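Local coordinates for protein beta-1,4-exocellulase (Thermobifida fusca, PDB 4B4H) that probably hydrolyses the beta-1,4-glycosidic bonds of cellulose, this chain being the catalytic domain of a family 6 cellobiohydrolase, at residues T288-W293 with W326-G331; G393-A398 with H403-Q408; R319-G324 with N389-A394. All blocks are in the same frame, centred on the assembly; numbering follows the deposited sequence. Where two conformers were deposited one is given.

All three contacts sit on the same side of the catalytic domain and involve loops around the mixed, largely parallel beta sheet of the family 6 fold. Along the chain, contact 1 closes before contact 2 opens, whereas contacts 1 and 3 interleave: 319-324 precedes 326-331, and 389-394 follows. Contacts 2 and 3 share G393 and A394. The centres of contacts 1 and 2 lie about 11 Å apart, those of 1 and 3 about 12 Å, and those of 2 and 3 about 16 Å. Backbone bonds from 326-331 to 393-398 connect the contacts, so the loop after helix 308-315 and the one leading to helix 406-414 are joined beside the predicted active site.

Contact 1: residues T288-W293 with W326-G331; sequences TSRNGW and WCNQAG
R290 and W293 approach segment 326-331 at two separate points, the arginine near N328 and the indole at A330 and G331, burying 182 Å² in all. The segment starts at W326, one ring face of which carries C327 CB, while C327 SG forms a disulfide with C377. N328 follows at positive phi, a conformation asparagine tolerates well. Its OD1 lies 4.5 Å from R290 NH1, a loose approach and not a bond. The strongest partner of R290 is D359: NH1 makes a salt bridge to OD2, and the backbone N of N328 donates to that same oxygen. R290 is extended from CA to CD (chi2 180°) and then turns about the CG-CD bond (chi3 -50°), bringing the guanidinium to D359. At Q329 the side chain folds back on its own segment. NE2 donates to C327 O at 3.0 Å from above the carbonyl plane, and it also bonds S392 O, so a single amide nitrogen serves two backbone carbonyls. A330 then presents its O to W293 CZ3 at 3.7 Å, near the ring plane and at the edge, where aromatic hydrogens are slightly positive. G331 C lies 3.7 Å from the same CZ3. Glycine fits here mainly because at these backbone angles a CB would press on A330 O; it would also come within 4.0 Å of W293 CZ3. W293 is itself held by NE1 bonding to Y229 O. Segment 288-293 follows the C-terminal end of strand 283-287, and in the distorted alpha/beta barrel of family 6 such loops of the parallel strands form the active-site cleft, where W326 and D359 are the predicted substrate-binding residue and proton acceptor.

Contact 2: residues G393-A398 with H403-Q408; sequences GALPNA and HWFSAQ
At the N-terminal start of helix 406-414, its N-cap residue F405 sends its ring into the bend L395-A398 of the long loop that runs from strand 346-350 to that helix. CG stands anti to the backbone N (chi1 -168°), which carries the phenyl toward this loop. A398 covers one face: its CA is 3.8 Å from the centroid of the F405 ring, 20° off the normal, a CH-pi contact, and its CB is 3.5 Å from F405 CE2. A small alanine lets the backbone come this near. On the opposite face lies Q408 CB, in the first turn of the helix, so the ring is sandwiched. P396 O meets F405 CZ at 3.5 Å, at the ring edge and near its plane, while N397 O makes an oblique contact with F405 CE1. L395 adds its CB against F405 CZ, and L395 CD1 touches Q408 CG at 3.5 Å, the apolar stem of a side chain that comes within about 4 Å (nearest atoms) of that of D359, the predicted proton acceptor. The contact is thus mainly apolar and dispersive. P396 O probably adds a weak C-H...O attraction at CZ, while the two covered faces are likely to do most to restrain ring rotation.

Contact 3: residues R319-G324 with N389-A394; sequences RRIHPG and NNPSGA
I321 and N390 meet at the centre of this surface contact, which joins the loop after helix 308-315 to the loop before helix 406-414; I321 CG2 lies 3.3 Å from N390 OD1. I321 CD1 rests 3.8 Å from P391 CB, the isoleucine and the proline crossing at about a right angle. Isoleucine suits the place because its two branches reach two partners, CG2 the amide and CD1 the proline. Across the other end of the amide, H322 CD2 stands 3.6 Å from N390 ND2, with ring and amide planes 34° apart. CG of H322 lies anti to its backbone N (chi1 -171°), and this turns the imidazole to the amide.

Outside this first shell, N390 ND2 bonds N387 O, which sets the flip of the amide. Neighbouring N389 binds calcium in a structure of this protein, though none is bound here. The imidazole is fixed within its own segment: G324 N donates to H322 ND1 at 2.9 Å, with an angle of 158°, and P323 CD lies over one ring face, toward its rim. An alanine in place of H322 would probably leave G324 N without its acceptor and open a gap beside the N390 amide. Farther along, S392 OG accepts from A394 N in an ST turn, and P391 O bonds N325 ND2. As ND1 acts as an acceptor, a neutral H322 would probably carry its proton on NE2, and the join between segments rests mainly on van der Waals contact.

Contact 1: residues T288-W293 with W326-G331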
loop_
_atom_site.group_PDB
_atom_site.type_symbol
_atom_site.label_atom_id
_atom_site.label_comp_id
_atom_site.label_asym_id
_atom_site.label_seq_id
_atom_site.Cartn_x
_atom_site.Cartn_y
_atom_site.Cartn_z
ATOM N N THR A 288 0.241 5.573 6.027
ATOM C CA THR A 288 0.451 7.019 6.099
ATOM C C THR A 288 1.933 7.375 6.059
ATOM O O THR A 288 2.325 8.485 6.440
ATOM C CB THR A 288 -0.093 7.511 7.445
ATOM O OG1 THR A 288 0.479 6.693 8.468
ATOM C CG2 THR A 288 -1.616 7.425 7.462
ATOM N N SER A 289 2.748 6.431 5.593
ATOM C CA SER A 289 4.209 6.601 5.515
ATOM C C SER A 289 4.609 7.860 4.756
ATOM O O SER A 289 5.564 8.550 5.133
ATOM C CB SER A 289 4.872 5.384 4.853
ATOM O OG SER A 289 4.380 5.162 3.540
ATOM N N ARG A 290 3.898 8.149 3.665
ATOM C CA ARG A 290 4.345 9.208 2.769
ATOM C C ARG A 290 3.214 10.120 2.321
ATOM O O ARG A 290 3.327 10.789 1.297
ATOM C CB ARG A 290 5.095 8.605 1.557
ATOM C CG ARG A 290 6.428 7.956 1.937
ATOM C CD ARG A 290 7.169 7.349 0.741
ATOM N NE ARG A 290 6.342 6.462 -0.095
ATOM C CZ ARG A 290 6.748 5.842 -1.205
ATOM N NH1 ARG A 290 7.999 5.925 -1.669
ATOM N NH2 ARG A 290 5.877 5.101 -1.864
ATOM N N ASN A 291 2.153 10.212 3.121
ATOM C CA ASN A 291 1.030 11.076 2.709
ATOM C C ASN A 291 0.782 12.293 3.605
ATOM O O ASN A 291 -0.344 12.808 3.668
ATOM C CB ASN A 291 -0.262 10.296 2.502
ATOM C CG ASN A 291 -0.865 9.835 3.797
ATOM O OD1 ASN A 291 -0.187 9.784 4.826
ATOM N ND2 ASN A 291 -2.123 9.452 3.745
ATOM N N GLY A 292 1.829 12.768 4.260
ATOM C CA GLY A 292 1.703 13.958 5.108
ATOM C C GLY A 292 1.420 15.213 4.295
ATOM O O GLY A 292 0.633 16.076 4.701
ATOM N N TRP A 293 2.051 15.292 3.127
ATOM C CA TRP A 293 1.965 16.459 2.252
ATOM C C TRP A 293 2.136 17.761 3.014
ATOM O O TRP A 293 1.341 18.679 2.887
ATOM C CB TRP A 293 0.652 16.418 1.475
ATOM C CG TRP A 293 0.661 15.359 0.387
ATOM C CD1 TRP A 293 -0.061 14.163 0.349
ATOM C CD2 TRP A 293 1.451 15.355 -0.855
ATOM N NE1 TRP A 293 0.218 13.456 -0.796
ATOM C CE2 TRP A 293 1.108 14.114 -1.553
ATOM C CE3 TRP A 293 2.365 16.231 -1.442
ATOM C CZ2 TRP A 293 1.679 13.783 -2.760
ATOM C CZ3 TRP A 293 2.942 15.878 -2.666
ATOM C CH2 TRP A 293 2.585 14.688 -3.310
ATOM N N TRP A 326 2.308 7.057 -8.982
ATOM C CA TRP A 326 2.664 6.267 -7.807
ATOM C C TRP A 326 4.133 6.201 -7.474
ATOM O O TRP A 326 4.495 5.677 -6.427
ATOM C CB TRP A 326 2.132 4.835 -7.957
ATOM C CG TRP A 326 2.715 4.114 -9.149
ATOM C CD1 TRP A 326 2.148 3.982 -10.405
ATOM C CD2 TRP A 326 4.017 3.432 -9.249
ATOM N NE1 TRP A 326 2.967 3.278 -11.252
ATOM C CE2 TRP A 326 4.103 2.921 -10.627
ATOM C CE3 TRP A 326 5.078 3.191 -8.369
ATOM C CZ2 TRP A 326 5.204 2.213 -11.081
ATOM C CZ3 TRP A 326 6.184 2.482 -8.838
ATOM C CH2 TRP A 326 6.246 1.999 -10.166
ATOM N N CYS A 327 4.995 6.695 -8.369
ATOM C CA CYS A 327 6.443 6.469 -8.218
ATOM C C CYS A 327 7.200 7.688 -7.719
ATOM O O CYS A 327 7.219 8.735 -8.382
ATOM C CB CYS A 327 7.106 5.933 -9.499
ATOM S SG CYS A 327 8.797 5.438 -9.185
ATOM N N ASN A 328 7.880 7.504 -6.584
ATOM C CA ASN A 328 8.749 8.524 -5.973
ATOM C C ASN A 328 8.223 9.959 -6.121
ATOM O O ASN A 328 8.876 10.818 -6.737
ATOM C CB ASN A 328 10.179 8.414 -6.562
ATOM C CG ASN A 328 10.843 7.071 -6.267
ATOM O OD1 ASN A 328 10.689 6.516 -5.189
ATOM N ND2 ASN A 328 11.579 6.541 -7.249
ATOM N N GLN A 329 7.037 10.208 -5.576
ATOM C CA GLN A 329 6.286 11.414 -5.909
ATOM C C GLN A 329 6.885 12.718 -5.371
ATOM O O GLN A 329 7.087 12.874 -4.163
ATOM C CB GLN A 329 4.810 11.239 -5.521
ATOM C CG GLN A 329 4.059 10.335 -6.484
ATOM C CD GLN A 329 4.012 10.935 -7.879
ATOM O OE1 GLN A 329 3.331 11.947 -8.101
ATOM N NE2 GLN A 329 4.738 10.331 -8.822
ATOM N N ALA A 330 7.171 13.647 -6.289
ATOM C CA ALA A 330 7.809 14.934 -5.965
ATOM C C ALA A 330 7.071 15.710 -4.884
ATOM O O ALA A 330 5.861 15.907 -4.977
ATOM C CB ALA A 330 7.960 15.785 -7.231
ATOM N N GLY A 331 7.812 16.157 -3.873
ATOM C CA GLY A 331 7.230 17.012 -2.845
ATOM C C GLY A 331 6.490 16.300 -1.738
ATOM O O GLY A 331 6.001 16.949 -0.817
#

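Contact 2: residues G393-A398 with H403-Q408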
loop_
_atom_site.group_PDB
_atom_site.type_symbol
_atom_site.label_atom_id
_atom_site.label_comp_id
_atom_site.label_asym_id
_atom_site.label_seq_id
_atom_site.Cartn_x
_atom_site.Cartn_y
_atom_site.Cartn_z
ATOM N N GLY A 393 5.427 12.587 -12.618
ATOM C CA GLY A 393 5.569 13.249 -11.323
ATOM C C GLY A 393 6.677 12.684 -10.454
ATOM O O GLY A 393 6.813 13.047 -9.295
ATOM N N ALA A 394 7.467 11.778 -11.003
ATOM C CA ALA A 394 8.509 11.100 -10.245
ATOM C C ALA A 394 9.744 11.972 -10.041
ATOM O O ALA A 394 10.135 12.722 -10.944
ATOM C CB ALA A 394 8.879 9.789 -10.923
ATOM N N LEU A 395 10.364 11.825 -8.870
ATOM C CA LEU A 395 11.633 12.475 -8.539
ATOM C C LEU A 395 12.799 11.943 -9.379
ATOM O O LEU A 395 12.932 10.723 -9.558
ATOM C CB LEU A 395 11.964 12.276 -7.061
ATOM C CG LEU A 395 11.160 13.067 -6.039
ATOM C CD1 LEU A 395 11.485 12.543 -4.658
ATOM C CD2 LEU A 395 11.452 14.554 -6.134
ATOM N N PRO A 396 13.663 12.852 -9.874
ATOM C CA PRO A 396 14.833 12.473 -10.682
ATOM C C PRO A 396 15.913 11.708 -9.924
ATOM O O PRO A 396 15.995 11.800 -8.697
ATOM C CB PRO A 396 15.414 13.828 -11.100
ATOM C CG PRO A 396 14.283 14.794 -11.003
ATOM C CD PRO A 396 13.492 14.316 -9.824
ATOM N N ASN A 397 16.726 10.964 -10.681
ATOM C CA ASN A 397 17.889 10.227 -10.169
ATOM C C ASN A 397 17.615 9.313 -8.968
ATOM O O ASN A 397 18.343 9.299 -7.961
ATOM C CB ASN A 397 19.091 11.165 -9.979
ATOM C CG ASN A 397 19.856 11.390 -11.277
ATOM O OD1 ASN A 397 19.737 12.436 -11.914
ATOM N ND2 ASN A 397 20.629 10.389 -11.689
ATOM N N ALA A 398 16.570 8.506 -9.136
ATOM C CA ALA A 398 16.135 7.469 -8.180
ATOM C C ALA A 398 16.839 6.120 -8.411
ATOM O O ALA A 398 16.979 5.684 -9.570
ATOM C CB ALA A 398 14.632 7.275 -8.304
ATOM N N HIS A 403 16.191 0.437 -2.830
ATOM C CA HIS A 403 17.510 1.000 -2.548
ATOM C C HIS A 403 17.334 2.349 -1.923
ATOM O O HIS A 403 16.362 3.030 -2.190
ATOM C CB HIS A 403 18.316 1.131 -3.835
ATOM C CG HIS A 403 18.936 -0.161 -4.306
ATOM N ND1 HIS A 403 20.128 -0.201 -4.928
ATOM C CD2 HIS A 403 18.502 -1.484 -4.200
ATOM C CE1 HIS A 403 20.435 -1.481 -5.229
ATOM N NE2 HIS A 403 19.445 -2.265 -4.776
ATOM N N TRP A 404 18.286 2.744 -1.091
ATOM C CA TRP A 404 18.173 3.992 -0.365
ATOM C C TRP A 404 18.171 5.204 -1.272
ATOM O O TRP A 404 19.023 5.323 -2.154
ATOM C CB TRP A 404 19.277 4.108 0.676
ATOM C CG TRP A 404 18.927 5.173 1.667
ATOM C CD1 TRP A 404 19.499 6.431 1.793
ATOM C CD2 TRP A 404 17.848 5.136 2.658
ATOM N NE1 TRP A 404 18.881 7.145 2.788
ATOM C CE2 TRP A 404 17.882 6.423 3.346
ATOM C CE3 TRP A 404 16.891 4.194 3.028
ATOM C CZ2 TRP A 404 17.005 6.729 4.370
ATOM C CZ3 TRP A 404 16.009 4.510 4.058
ATOM C CH2 TRP A 404 16.066 5.745 4.715
ATOM N N PHE A 405 17.210 6.107 -1.072
ATOM C CA PHE A 405 17.054 7.294 -1.924
ATOM C C PHE A 405 17.153 8.534 -1.043
ATOM O O PHE A 405 16.151 8.977 -0.478
ATOM C CB PHE A 405 15.696 7.214 -2.638
ATOM C CG PHE A 405 15.499 8.203 -3.767
ATOM C CD1 PHE A 405 16.508 9.049 -4.212
ATOM C CD2 PHE A 405 14.262 8.264 -4.405
ATOM C CE1 PHE A 405 16.283 9.945 -5.254
ATOM C CE2 PHE A 405 14.028 9.150 -5.442
ATOM C CZ PHE A 405 15.041 10.000 -5.873
ATOM N N SER A 406 18.373 9.069 -0.911
ATOM C CA SER A 406 18.658 10.106 0.088
ATOM C C SER A 406 17.960 11.437 -0.195
ATOM O O SER A 406 17.334 12.031 0.698
ATOM C CB SER A 406 20.171 10.308 0.257
ATOM O OG SER A 406 20.433 11.139 1.377
ATOM N N ALA A 407 18.073 11.919 -1.429
ATOM C CA ALA A 407 17.315 13.090 -1.849
ATOM C C ALA A 407 15.824 12.978 -1.470
ATOM O O ALA A 407 15.252 13.916 -0.903
ATOM C CB ALA A 407 17.500 13.354 -3.340
ATOM N N GLN A 408 15.214 11.823 -1.720
ATOM C CA GLN A 408 13.812 11.617 -1.364
ATOM C C GLN A 408 13.579 11.566 0.143
ATOM O O GLN A 408 12.572 12.083 0.623
ATOM C CB GLN A 408 13.270 10.345 -2.014
ATOM C CG GLN A 408 11.748 10.232 -2.013
ATOM C CD GLN A 408 11.261 8.806 -2.204
ATOM O OE1 GLN A 408 11.933 7.849 -1.834
ATOM N NE2 GLN A 408 10.078 8.670 -2.781
#

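Contact 3: residues R319-G324 with N389-A394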
loop_
_atom_site.group_PDB
_atom_site.type_symbol
_atom_site.label_atom_id
_atom_site.label_comp_id
_atom_site.label_asym_id
_atom_site.label_seq_id
_atom_site.Cartn_x
_atom_site.Cartn_y
_atom_site.Cartn_z
ATOM N N ARG A 319 -0.838 16.918 -3.645
ATOM C CA ARG A 319 -0.520 17.841 -4.740
ATOM C C ARG A 319 -0.130 17.149 -6.044
ATOM O O ARG A 319 0.351 17.788 -6.980
ATOM C CB ARG A 319 0.586 18.813 -4.334
ATOM C CG ARG A 319 0.240 19.645 -3.115
ATOM C CD ARG A 319 1.203 20.816 -2.991
ATOM N NE ARG A 319 2.597 20.372 -3.017
ATOM C CZ ARG A 319 3.298 20.007 -1.947
ATOM N NH1 ARG A 319 2.750 20.089 -0.736
ATOM N NH2 ARG A 319 4.557 19.612 -2.069
ATOM N N ARG A 320 -0.354 15.849 -6.134
ATOM C CA ARG A 320 0.049 15.130 -7.335
ATOM C C ARG A 320 -0.686 15.620 -8.584
ATOM O O ARG A 320 -1.736 16.236 -8.501
ATOM C CB ARG A 320 -0.193 13.652 -7.146
ATOM C CG ARG A 320 0.809 12.998 -6.226
ATOM C CD ARG A 320 0.492 11.527 -6.089
ATOM N NE ARG A 320 -0.723 11.300 -5.314
ATOM C CZ ARG A 320 -1.294 10.111 -5.152
ATOM N NH1 ARG A 320 -0.794 9.030 -5.756
ATOM N NH2 ARG A 320 -2.383 10.000 -4.399
ATOM N N ILE A 321 -0.141 15.305 -9.756
ATOM C CA ILE A 321 -0.805 15.707 -11.003
ATOM C C ILE A 321 -2.065 14.865 -11.216
ATOM O O ILE A 321 -3.085 15.362 -11.692
ATOM C CB ILE A 321 0.145 15.632 -12.231
ATOM C CG1 ILE A 321 1.337 16.588 -12.023
ATOM C CG2 ILE A 321 -0.598 15.963 -13.526
ATOM C CD1 ILE A 321 2.454 16.479 -13.045
ATOM N N HIS A 322 -1.985 13.596 -10.829
ATOM C CA HIS A 322 -3.034 12.621 -11.065
ATOM C C HIS A 322 -2.894 11.538 -10.035
ATOM O O HIS A 322 -1.770 11.198 -9.679
ATOM C CB HIS A 322 -2.829 12.002 -12.435
ATOM C CG HIS A 322 -3.967 11.143 -12.890
ATOM N ND1 HIS A 322 -4.060 9.840 -12.587
ATOM C CD2 HIS A 322 -5.077 11.443 -13.680
ATOM C CE1 HIS A 322 -5.175 9.331 -13.129
ATOM N NE2 HIS A 322 -5.792 10.304 -13.806
ATOM N N PRO A 323 -4.021 10.976 -9.537
ATOM C CA PRO A 323 -3.886 9.950 -8.485
ATOM C C PRO A 323 -3.207 8.644 -8.923
ATOM O O PRO A 323 -2.756 7.888 -8.074
ATOM C CB PRO A 323 -5.332 9.720 -8.008
ATOM C CG PRO A 323 -6.198 10.214 -9.106
ATOM C CD PRO A 323 -5.434 11.285 -9.835
ATOM N N GLY A 324 -3.107 8.410 -10.230
ATOM C CA GLY A 324 -2.367 7.272 -10.778
ATOM C C GLY A 324 -0.844 7.416 -10.797
ATOM O O GLY A 324 -0.124 6.489 -11.199
ATOM N N ASN A 389 -2.736 10.342 -18.897
ATOM C CA ASN A 389 -1.723 10.803 -19.856
ATOM C C ASN A 389 -0.979 12.075 -19.399
ATOM O O ASN A 389 -0.857 13.073 -20.126
ATOM C CB ASN A 389 -2.364 10.971 -21.240
ATOM C CG ASN A 389 -2.478 9.655 -21.981
ATOM O OD1 ASN A 389 -1.546 9.235 -22.667
ATOM N ND2 ASN A 389 -3.606 8.986 -21.830
ATOM N N ASN A 390 -0.456 11.995 -18.181
ATOM C CA ASN A 390 0.197 13.098 -17.497
ATOM C C ASN A 390 1.668 12.818 -17.262
ATOM O O ASN A 390 2.074 11.658 -17.241
ATOM C CB ASN A 390 -0.473 13.288 -16.135
ATOM C CG ASN A 390 -1.825 13.948 -16.237
ATOM O OD1 ASN A 390 -1.913 15.152 -16.494
ATOM N ND2 ASN A 390 -2.886 13.183 -16.000
ATOM N N PRO A 391 2.473 13.876 -17.039
ATOM C CA PRO A 391 3.812 13.624 -16.508
ATOM C C PRO A 391 3.725 12.684 -15.305
ATOM O O PRO A 391 2.732 12.706 -14.559
ATOM C CB PRO A 391 4.286 15.019 -16.083
ATOM C CG PRO A 391 3.575 15.932 -17.007
ATOM C CD PRO A 391 2.224 15.313 -17.241
ATOM N N SER A 392 4.766 11.881 -15.129
ATOM C CA SER A 392 4.797 10.812 -14.123
ATOM C C SER A 392 4.870 11.382 -12.717
ATOM O O SER A 392 4.472 10.726 -11.730
ATOM C CB SER A 392 6.038 9.961 -14.324
ATOM O OG SER A 392 7.196 10.765 -14.119
ATOM N N GLY A 393 5.427 12.587 -12.618
ATOM C CA GLY A 393 5.569 13.249 -11.323
ATOM C C GLY A 393 6.677 12.684 -10.454
ATOM O O GLY A 393 6.813 13.047 -9.295
ATOM N N ALA A 394 7.467 11.778 -11.003
ATOM C CA ALA A 394 8.509 11.100 -10.245
ATOM C C ALA A 394 9.744 11.972 -10.041
ATOM O O ALA A 394 10.135 12.722 -10.944
ATOM C CB ALA A 394 8.879 9.789 -10.923
#